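Side-chain contacts in transcriptional regulator ComR (Streptococcus vestibularis F0396, PDB 6HU8), which probably binds DNA as a competence regulator of the RNPP family, joining a helix-turn-helix domain to a TPR domain of the kind that senses signalling peptides: residues A[131-134]-A[135-139]; A[228-231]-A[232-236]; A[279-283]-A[284-288]. All blocks are in the same frame, centred on the assembly; numbering follows the deposited sequence.

Contact 1: residues A[131-134]-A[135-139]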
ATOM      1  N   SER A 131       5.247 -10.407   7.408  1.00 52.02           N
ATOM      2  CA  SER A 131       5.942 -11.650   7.712  1.00 52.67           C
ATOM      3  C   SER A 131       7.372 -11.674   7.168  1.00 55.49           C
ATOM      4  O   SER A 131       8.103 -12.639   7.386  1.00 58.64           O
ATOM      5  CB  SER A 131       5.163 -12.834   7.151  1.00 55.62           C
ATOM      6  OG  SER A 131       5.300 -12.887   5.737  1.00 57.56           O
ATOM      7  N   PHE A 132       7.759 -10.614   6.458  1.00 53.49           N
ATOM      8  CA  PHE A 132       9.088 -10.507   5.844  1.00 56.05           C
ATOM      9  C   PHE A 132       9.332 -11.561   4.771  1.00 55.24           C
ATOM     10  O   PHE A 132      10.476 -11.962   4.534  1.00 53.10           O
ATOM     11  CB  PHE A 132      10.197 -10.599   6.902  1.00 57.59           C
ATOM     12  CG  PHE A 132      10.371  -9.350   7.714  1.00 61.81           C
ATOM     13  CD1 PHE A 132       9.630  -9.145   8.871  1.00 63.83           C
ATOM     14  CD2 PHE A 132      11.289  -8.380   7.329  1.00 66.17           C
ATOM     15  CE1 PHE A 132       9.797  -7.991   9.623  1.00 61.84           C
ATOM     16  CE2 PHE A 132      11.456  -7.225   8.079  1.00 67.81           C
ATOM     17  CZ  PHE A 132      10.711  -7.032   9.224  1.00 62.42           C
ATOM     18  N   THR A 133       8.259 -12.006   4.124  1.00 52.40           N
ATOM     19  CA  THR A 133       8.377 -12.923   3.001  1.00 51.35           C
ATOM     20  C   THR A 133       9.032 -12.219   1.827  1.00 53.47           C
ATOM     21  O   THR A 133       8.679 -11.086   1.500  1.00 52.44           O
ATOM     22  CB  THR A 133       7.006 -13.474   2.565  1.00 54.55           C
ATOM     23  OG1 THR A 133       6.411 -14.193   3.650  1.00 54.04           O
ATOM     24  CG2 THR A 133       7.157 -14.404   1.371  1.00 55.24           C
ATOM     25  N   SER A 134       9.999 -12.885   1.207  1.00 51.78           N
ATOM     26  CA  SER A 134      10.666 -12.336   0.037  1.00 54.31           C
ATOM     27  C   SER A 134       9.692 -12.202  -1.124  1.00 55.19           C
ATOM     28  O   SER A 134       8.933 -13.127  -1.416  1.00 53.90           O
ATOM     29  CB  SER A 134      11.845 -13.222  -0.372  1.00 59.27           C
ATOM     30  OG  SER A 134      12.181 -13.017  -1.731  1.00 61.52           O
ATOM     31  N   TRP A 135       9.710 -11.052  -1.785  1.00 52.42           N
ATOM     32  CA  TRP A 135       8.792 -10.830  -2.892  1.00 52.08           C
ATOM     33  C   TRP A 135       9.097 -11.770  -4.074  1.00 57.58           C
ATOM     34  O   TRP A 135       8.210 -12.085  -4.868  1.00 56.15           O
ATOM     35  CB  TRP A 135       8.824  -9.360  -3.327  1.00 52.16           C
ATOM     36  CG  TRP A 135      10.140  -8.861  -3.841  1.00 54.15           C
ATOM     37  CD1 TRP A 135      11.076  -8.135  -3.152  1.00 51.95           C
ATOM     38  CD2 TRP A 135      10.657  -9.023  -5.169  1.00 55.58           C
ATOM     39  NE1 TRP A 135      12.144  -7.846  -3.969  1.00 54.72           N
ATOM     40  CE2 TRP A 135      11.911  -8.381  -5.213  1.00 57.63           C
ATOM     41  CE3 TRP A 135      10.183  -9.657  -6.327  1.00 53.88           C
ATOM     42  CZ2 TRP A 135      12.698  -8.354  -6.367  1.00 57.53           C
ATOM     43  CZ3 TRP A 135      10.965  -9.627  -7.468  1.00 55.20           C
ATOM     44  CH2 TRP A 135      12.208  -8.984  -7.477  1.00 50.45           C
ATOM     45  N   GLU A 136      10.339 -12.237  -4.171  1.00 57.79           N
ATOM     46  CA  GLU A 136      10.720 -13.199  -5.206  1.00 56.42           C
ATOM     47  C   GLU A 136      10.133 -14.588  -4.955  1.00 58.50           C
ATOM     48  O   GLU A 136       9.930 -15.362  -5.892  1.00 65.28           O
ATOM     49  CB  GLU A 136      12.243 -13.301  -5.308  1.00 58.04           C
ATOM     50  CG  GLU A 136      12.930 -12.013  -5.740  1.00 60.58           C
ATOM     51  CD  GLU A 136      13.704 -11.357  -4.607  1.00 61.96           C
ATOM     52  OE1 GLU A 136      13.095 -11.107  -3.540  1.00 64.56           O
ATOM     53  OE2 GLU A 136      14.922 -11.101  -4.777  1.00 62.43           O
ATOM     54  N   GLU A 137       9.858 -14.898  -3.691  1.00 60.40           N
ATOM     55  CA  GLU A 137       9.301 -16.192  -3.306  1.00 56.70           C
ATOM     56  C   GLU A 137       7.885 -16.371  -3.827  1.00 60.70           C
ATOM     57  O   GLU A 137       7.359 -17.487  -3.838  1.00 61.10           O
ATOM     58  CB  GLU A 137       9.296 -16.359  -1.776  1.00 61.71           C
ATOM     59  CG  GLU A 137      10.642 -16.726  -1.158  1.00 64.22           C
ATOM     60  CD  GLU A 137      10.511 -17.359   0.230  1.00 70.39           C
ATOM     61  OE1 GLU A 137       9.592 -16.980   1.001  1.00 67.88           O
ATOM     62  OE2 GLU A 137      11.335 -18.248   0.545  1.00 75.95           O
ATOM     63  N   ARG A 138       7.266 -15.269  -4.248  1.00 60.52           N
ATOM     64  CA  ARG A 138       5.857 -15.279  -4.644  1.00 56.34           C
ATOM     65  C   ARG A 138       5.606 -14.724  -6.049  1.00 56.70           C
ATOM     66  O   ARG A 138       4.944 -13.692  -6.194  1.00 51.77           O
ATOM     67  CB  ARG A 138       5.047 -14.480  -3.627  1.00 59.46           C
ATOM     68  CG  ARG A 138       5.300 -14.915  -2.206  1.00 57.11           C
ATOM     69  CD  ARG A 138       4.186 -15.805  -1.707  1.00 58.87           C
ATOM     70  NE  ARG A 138       3.299 -15.067  -0.804  1.00 62.80           N
ATOM     71  CZ  ARG A 138       1.969 -15.077  -0.881  1.00 62.16           C
ATOM     72  NH1 ARG A 138       1.367 -15.796  -1.825  1.00 61.93           N
ATOM     73  NH2 ARG A 138       1.245 -14.370  -0.010  1.00 59.27           N
ATOM     74  N   PRO A 139       6.102 -15.429  -7.087  1.00 56.05           N
ATOM     75  CA  PRO A 139       5.993 -15.001  -8.491  1.00 53.11           C
ATOM     76  C   PRO A 139       4.559 -14.736  -8.950  1.00 49.91           C
ATOM     77  O   PRO A 139       4.340 -13.840  -9.775  1.00 46.02           O
ATOM     78  CB  PRO A 139       6.589 -16.187  -9.269  1.00 52.31           C
ATOM     79  CG  PRO A 139       6.432 -17.355  -8.358  1.00 53.15           C
ATOM     80  CD  PRO A 139       6.649 -16.793  -6.979  1.00 54.68           C
TER
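Ser134 OG is turned anti to its own backbone N (chi1 158°), and Glu136 bends its chain at chi2 (109°) to bring its carboxylate back over the turn; together these put the hydroxyl 2.8 Å from Glu136 OE1. The hydroxyl donates, and it meets the oxygen from well above the carboxylate plane. OE1 also lies over one face of the Trp135 ring, displaced toward the rim, while the indole stacks with His172.

Alongside this side-chain bond the backbone closes a turn: Glu137 N donates to Ser134 O at 3.0 Å, a bent bond arriving from above the carbonyl plane. Glu137 CB and CG pack beside that same oxygen, and CG against Ser134 CB. Thr133 contributes its methyl, with CG2 3.6 Å from Glu137 OE1 and 4.1 Å from Arg138 CG, the threonine crossing both chains at about a right angle. Arg138 swings its guanidinium away to Asn128, Asp124 and Glu127, so the far end of the loop, where helix 139-152 begins, is tied back to helix 117-131.

This is the connection between two successive helices of the TPR-type domain, with a Schellman motif at Phe132 ending one and Arg138 at the N-cap of the next.

Contact 2: residues A[228-231]-A[232-236]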
ATOM      1  N   THR A 228      10.154  17.799   3.681  1.00 41.35           N
ATOM      2  CA  THR A 228       8.792  17.853   3.161  1.00 46.21           C
ATOM      3  C   THR A 228       8.076  16.536   3.485  1.00 44.68           C
ATOM      4  O   THR A 228       6.878  16.523   3.808  1.00 41.74           O
ATOM      5  CB  THR A 228       8.770  18.137   1.652  1.00 49.03           C
ATOM      6  OG1 THR A 228       9.316  19.440   1.425  1.00 52.31           O
ATOM      7  CG2 THR A 228       7.350  18.123   1.126  1.00 45.00           C
ATOM      8  N   VAL A 229       8.821  15.435   3.444  1.00 41.31           N
ATOM      9  CA  VAL A 229       8.268  14.156   3.874  1.00 42.64           C
ATOM     10  C   VAL A 229       7.979  14.170   5.374  1.00 39.38           C
ATOM     11  O   VAL A 229       6.930  13.690   5.810  1.00 40.39           O
ATOM     12  CB  VAL A 229       9.202  12.984   3.546  1.00 40.98           C
ATOM     13  CG1 VAL A 229       8.618  11.684   4.063  1.00 36.62           C
ATOM     14  CG2 VAL A 229       9.449  12.902   2.043  1.00 44.18           C
ATOM     15  N   ILE A 230       8.892  14.718   6.170  1.00 41.91           N
ATOM     16  CA  ILE A 230       8.643  14.828   7.615  1.00 41.63           C
ATOM     17  C   ILE A 230       7.376  15.630   7.871  1.00 38.05           C
ATOM     18  O   ILE A 230       6.550  15.266   8.710  1.00 39.07           O
ATOM     19  CB  ILE A 230       9.832  15.494   8.364  1.00 40.71           C
ATOM     20  CG1 ILE A 230      11.108  14.648   8.205  1.00 41.26           C
ATOM     21  CG2 ILE A 230       9.480  15.745   9.847  1.00 40.06           C
ATOM     22  CD1 ILE A 230      10.993  13.251   8.820  1.00 36.40           C
ATOM     23  N   ASP A 231       7.231  16.726   7.133  1.00 40.46           N
ATOM     24  CA  ASP A 231       6.092  17.625   7.290  1.00 43.43           C
ATOM     25  C   ASP A 231       4.761  16.921   6.995  1.00 45.36           C
ATOM     26  O   ASP A 231       3.745  17.132   7.682  1.00 39.17           O
ATOM     27  CB  ASP A 231       6.272  18.839   6.378  1.00 44.93           C
ATOM     28  CG  ASP A 231       7.245  19.861   6.956  1.00 50.02           C
ATOM     29  OD1 ASP A 231       7.399  19.900   8.189  1.00 48.40           O
ATOM     30  OD2 ASP A 231       7.854  20.623   6.182  1.00 57.48           O
ATOM     31  N   LYS A 232       4.771  16.076   5.973  1.00 43.40           N
ATOM     32  CA  LYS A 232       3.557  15.370   5.592  1.00 42.06           C
ATOM     33  C   LYS A 232       3.211  14.350   6.668  1.00 43.88           C
ATOM     34  O   LYS A 232       2.045  14.215   7.060  1.00 39.93           O
ATOM     35  CB  LYS A 232       3.719  14.688   4.233  1.00 41.84           C
ATOM     36  CG  LYS A 232       2.384  14.206   3.630  1.00 41.94           C
ATOM     37  CD  LYS A 232       1.663  15.333   2.917  1.00 42.81           C
ATOM     38  CE  LYS A 232       0.393  14.847   2.204  1.00 44.34           C
ATOM     39  NZ  LYS A 232       0.244  15.519   0.886  1.00 46.92           N
ATOM     40  N   LEU A 233       4.234  13.645   7.156  1.00 39.64           N
ATOM     41  CA  LEU A 233       4.042  12.680   8.237  1.00 39.71           C
ATOM     42  C   LEU A 233       3.374  13.315   9.462  1.00 41.62           C
ATOM     43  O   LEU A 233       2.439  12.746  10.042  1.00 40.29           O
ATOM     44  CB  LEU A 233       5.381  12.064   8.639  1.00 39.45           C
ATOM     45  CG  LEU A 233       5.922  10.975   7.731  1.00 40.22           C
ATOM     46  CD1 LEU A 233       7.417  10.922   7.950  1.00 37.09           C
ATOM     47  CD2 LEU A 233       5.267   9.648   8.080  1.00 37.32           C
ATOM     48  N   LEU A 234       3.853  14.498   9.844  1.00 38.25           N
ATOM     49  CA  LEU A 234       3.301  15.210  10.986  1.00 40.76           C
ATOM     50  C   LEU A 234       1.884  15.697  10.672  1.00 43.43           C
ATOM     51  O   LEU A 234       1.008  15.701  11.547  1.00 46.23           O
ATOM     52  CB  LEU A 234       4.209  16.385  11.386  1.00 36.60           C
ATOM     53  CG  LEU A 234       5.589  16.034  11.955  1.00 39.06           C
ATOM     54  CD1 LEU A 234       6.350  17.285  12.364  1.00 39.20           C
ATOM     55  CD2 LEU A 234       5.463  15.095  13.140  1.00 40.97           C
ATOM     56  N   ALA A 235       1.653  16.105   9.427  1.00 43.15           N
ATOM     57  CA  ALA A 235       0.302  16.517   9.006  1.00 40.85           C
ATOM     58  C   ALA A 235      -0.704  15.371   9.083  1.00 45.63           C
ATOM     59  O   ALA A 235      -1.858  15.577   9.485  1.00 45.34           O
ATOM     60  CB  ALA A 235       0.331  17.081   7.596  1.00 41.94           C
ATOM     61  N   VAL A 236      -0.287  14.162   8.713  1.00 41.73           N
ATOM     62  CA  VAL A 236      -1.189  13.009   8.826  1.00 45.33           C
ATOM     63  C   VAL A 236      -1.480  12.692  10.290  1.00 45.58           C
ATOM     64  O   VAL A 236      -2.637  12.467  10.666  1.00 47.11           O
ATOM     65  CB  VAL A 236      -0.623  11.762   8.145  1.00 43.73           C
ATOM     66  CG1 VAL A 236      -1.509  10.557   8.422  1.00 41.04           C
ATOM     67  CG2 VAL A 236      -0.481  11.992   6.645  1.00 43.37           C
TER
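Val229 and Leu233 lie side by side on the buried face of helix 226-240, pointing the same way, with Val229 CG1 4.1 Å from Leu233 CD1. With chi1 at 178°, the valine sends CG1 forward along the helix, opposite its own N, to meet the leucine one turn on. Leu233 folds back over the preceding turn, its CD1 3.5 Å from Val229 O, and the same methyl also comes within 4.4 Å of Ile230 CD1. Ile230 turns its second branch to the next leucine, CG2 lying 4.3 Å from Leu234 CD1. These are i to i+3 and i to i+4 contacts, and they run along the side that neighbouring helices cover: Val229 and Leu233 press on helix 200-219 through Ile213, Phe207 and Leu210, while Ile230, Leu233 and Leu234 meet Glu253, Val249 and Tyr250 of helix 246-261. Packed in this way between the helices before and after it in sequence, helix 226-240 takes its place in the stacked helices of the TPR-type domain.

Regular i to i+4 backbone bonds join successive turns, the straightest being Leu233 N to Val229 O at 3.0 Å and 168°. Lys232 starts against Thr228 O, then its bent chain leads off past Leu210 and Ile196, and NZ bonds to the carbonyl oxygens of Leu192 and Gln194. Away from the leucines the packing thins. Thr228 and Asp231 are exposed, and neither side chain meets a side chain of 232-236; Asp231 takes part mainly through its carbonyl, which accepts from Ala235 N at 2.9 Å with Ala235 CB close beside it.

Contact 3: residues A[279-283]-A[284-288]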
ATOM      1  N   SER A 279       6.902   9.452  25.992  1.00 32.53           N
ATOM      2  CA  SER A 279       6.831   9.324  27.448  1.00 38.82           C
ATOM      3  C   SER A 279       5.398   9.408  27.981  1.00 39.96           C
ATOM      4  O   SER A 279       5.104   8.891  29.060  1.00 39.52           O
ATOM      5  CB  SER A 279       7.708  10.386  28.128  1.00 35.12           C
ATOM      6  OG  SER A 279       7.179  11.709  27.988  1.00 35.03           O
ATOM      7  N   VAL A 280       4.517  10.044  27.218  1.00 37.68           N
ATOM      8  CA  VAL A 280       3.134  10.235  27.652  1.00 41.91           C
ATOM      9  C   VAL A 280       2.214   9.188  27.047  1.00 45.94           C
ATOM     10  O   VAL A 280       0.983   9.304  27.113  1.00 40.57           O
ATOM     11  CB  VAL A 280       2.634  11.643  27.296  1.00 42.78           C
ATOM     12  CG1 VAL A 280       3.391  12.679  28.127  1.00 41.86           C
ATOM     13  CG2 VAL A 280       2.829  11.916  25.821  1.00 41.97           C
ATOM     14  N   LEU A 281       2.813   8.159  26.454  1.00 41.07           N
ATOM     15  CA  LEU A 281       2.044   7.030  25.963  1.00 45.07           C
ATOM     16  C   LEU A 281       1.759   6.063  27.106  1.00 47.19           C
ATOM     17  O   LEU A 281       2.503   6.010  28.100  1.00 46.04           O
ATOM     18  CB  LEU A 281       2.783   6.312  24.825  1.00 44.06           C
ATOM     19  CG  LEU A 281       2.974   7.188  23.589  1.00 38.31           C
ATOM     20  CD1 LEU A 281       3.815   6.464  22.558  1.00 44.07           C
ATOM     21  CD2 LEU A 281       1.625   7.571  23.023  1.00 36.55           C
ATOM     22  N   GLU A 282       0.698   5.286  26.925  1.00 53.98           N
ATOM     23  CA  GLU A 282       0.180   4.399  27.952  1.00 59.08           C
ATOM     24  C   GLU A 282       1.226   3.396  28.425  1.00 55.71           C
ATOM     25  O   GLU A 282       1.361   3.161  29.614  1.00 60.36           O
ATOM     26  CB  GLU A 282      -1.055   3.667  27.429  1.00 65.98           C
ATOM     27  CG  GLU A 282      -1.963   4.514  26.530  1.00 66.53           C
ATOM     28  CD  GLU A 282      -3.198   3.754  26.093  1.00 74.25           C
ATOM     29  OE1 GLU A 282      -3.598   2.813  26.813  1.00 72.46           O
ATOM     30  OE2 GLU A 282      -3.755   4.079  25.024  1.00 77.19           O
ATOM     31  N   ASP A 283       1.977   2.808  27.501  1.00 52.70           N
ATOM     32  CA  ASP A 283       3.075   1.937  27.911  1.00 54.96           C
ATOM     33  C   ASP A 283       4.421   2.536  27.493  1.00 52.07           C
ATOM     34  O   ASP A 283       4.477   3.483  26.704  1.00 50.25           O
ATOM     35  CB  ASP A 283       2.904   0.524  27.349  1.00 52.35           C
ATOM     36  CG  ASP A 283       3.153   0.449  25.866  1.00 57.52           C
ATOM     37  OD1 ASP A 283       4.336   0.454  25.462  1.00 55.80           O
ATOM     38  OD2 ASP A 283       2.159   0.370  25.103  1.00 60.35           O
ATOM     39  N   SER A 284       5.502   1.997  28.036  1.00 48.22           N
ATOM     40  CA  SER A 284       6.782   2.693  27.960  1.00 48.22           C
ATOM     41  C   SER A 284       7.764   1.987  27.021  1.00 47.30           C
ATOM     42  O   SER A 284       8.953   2.328  26.986  1.00 42.05           O
ATOM     43  CB  SER A 284       7.386   2.840  29.360  1.00 48.44           C
ATOM     44  OG  SER A 284       7.813   1.587  29.879  1.00 55.66           O
ATOM     45  N   VAL A 285       7.256   1.022  26.256  1.00 46.26           N
ATOM     46  CA  VAL A 285       8.071   0.269  25.307  1.00 46.72           C
ATOM     47  C   VAL A 285       8.720   1.216  24.294  1.00 40.70           C
ATOM     48  O   VAL A 285       9.934   1.223  24.131  1.00 38.85           O
ATOM     49  CB  VAL A 285       7.225  -0.805  24.568  1.00 48.81           C
ATOM     50  CG1 VAL A 285       8.010  -1.427  23.426  1.00 42.64           C
ATOM     51  CG2 VAL A 285       6.742  -1.878  25.558  1.00 50.66           C
ATOM     52  N   LEU A 286       7.910   2.037  23.635  1.00 38.44           N
ATOM     53  CA  LEU A 286       8.434   2.967  22.629  1.00 37.46           C
ATOM     54  C   LEU A 286       9.424   3.988  23.225  1.00 40.49           C
ATOM     55  O   LEU A 286      10.429   4.364  22.596  1.00 34.60           O
ATOM     56  CB  LEU A 286       7.256   3.674  21.967  1.00 35.92           C
ATOM     57  CG  LEU A 286       7.507   4.504  20.720  1.00 47.60           C
ATOM     58  CD1 LEU A 286       8.380   3.718  19.744  1.00 47.12           C
ATOM     59  CD2 LEU A 286       6.165   4.851  20.089  1.00 49.70           C
ATOM     60  N   GLU A 287       9.153   4.451  24.444  1.00 34.78           N
ATOM     61  CA  GLU A 287      10.093   5.372  25.107  1.00 33.49           C
ATOM     62  C   GLU A 287      11.441   4.730  25.388  1.00 33.36           C
ATOM     63  O   GLU A 287      12.489   5.345  25.170  1.00 37.31           O
ATOM     64  CB  GLU A 287       9.508   5.898  26.415  1.00 34.61           C
ATOM     65  CG  GLU A 287      10.476   6.805  27.169  1.00 33.36           C
ATOM     66  CD  GLU A 287       9.894   7.324  28.473  1.00 37.20           C
ATOM     67  OE1 GLU A 287       8.742   6.950  28.808  1.00 39.22           O
ATOM     68  OE2 GLU A 287      10.592   8.112  29.146  1.00 39.45           O
ATOM     69  N   GLU A 288      11.425   3.501  25.892  1.00 33.69           N
ATOM     70  CA  GLU A 288      12.668   2.773  26.116  1.00 38.09           C
ATOM     71  C   GLU A 288      13.399   2.553  24.786  1.00 34.82           C
ATOM     72  O   GLU A 288      14.600   2.777  24.695  1.00 39.00           O
ATOM     73  CB  GLU A 288      12.403   1.425  26.787  1.00 44.45           C
ATOM     74  CG  GLU A 288      11.805   1.524  28.188  1.00 49.77           C
ATOM     75  CD  GLU A 288      11.050   0.259  28.599  1.00 54.69           C
ATOM     76  OE1 GLU A 288      11.130  -0.772  27.871  1.00 54.45           O
ATOM     77  OE2 GLU A 288      10.363   0.301  29.646  1.00 60.03           O
TER
HETATM   78  O   HOH W   1       6.218   4.757  25.149  1.00 37.19           O
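The chain leaves helix 264-279, passes through an extended Leu281 and Asp283, and turns into helix 285-296 with Ser284 at the N-cap, bringing Ser279 CA within 5.6 Å of Glu287 CA.

The bond at the helix start comes from Asp283, one residue ahead of the N-cap. Its CG sits between the backbone N and the carbonyl carbon (chi1 72°), which turns OD1 to Val285 N at 3.1 Å, the N-H meeting the anti lone pair. Val285 CB and CG2 rest against the same oxygen. Ser284 OG makes no capping bond; it donates to Glu288 OE2 at 2.9 Å, arriving from above the carboxylate plane. A water links the two segments, donating to Asp283 O at 2.7 Å and accepting from Glu287 N.

Leu281 CD1 meets Leu286 CD2 at 3.8 Å, the two side chains crossing obliquely. Glu287, fully extended, lays its carboxylate against Ser279, with OE1 3.3 Å from Ser279 CA; its OE2 is salt-bridged to Arg291, and Ser279 OG bonds back to Met276 O.

Asp283 and the water serve two backbone N-H groups in the first turn of the helix, and the carboxylate's negative charge is probably favourable near the positive end of the helix dipole, while the single leucine pair supplies the apolar part of the link.

How the contacts relate
Contact 2 is the partly buried one, pressed between helices 200-219 and 246-261; contacts 1 and 3 are surface turns. No helix is shared: contact 1 lies between 117-131 and 139-152, contact 2 within 226-240, contact 3 between 264-279 and 285-296. Chemistry follows place. Methyl groups meet in contact 2, whereas hydroxyls and carboxylates dominate the turns, with a lone leucine pair in contact 3 and a threonine methyl in contact 1. All three belong to the TPR-type domain, and none touches another. Contacts 1 and 2 fall on opposite sides of the chain's centre, their own centres 30 Å apart; contacts 2 and 3 are closer, at 22 Å between centres.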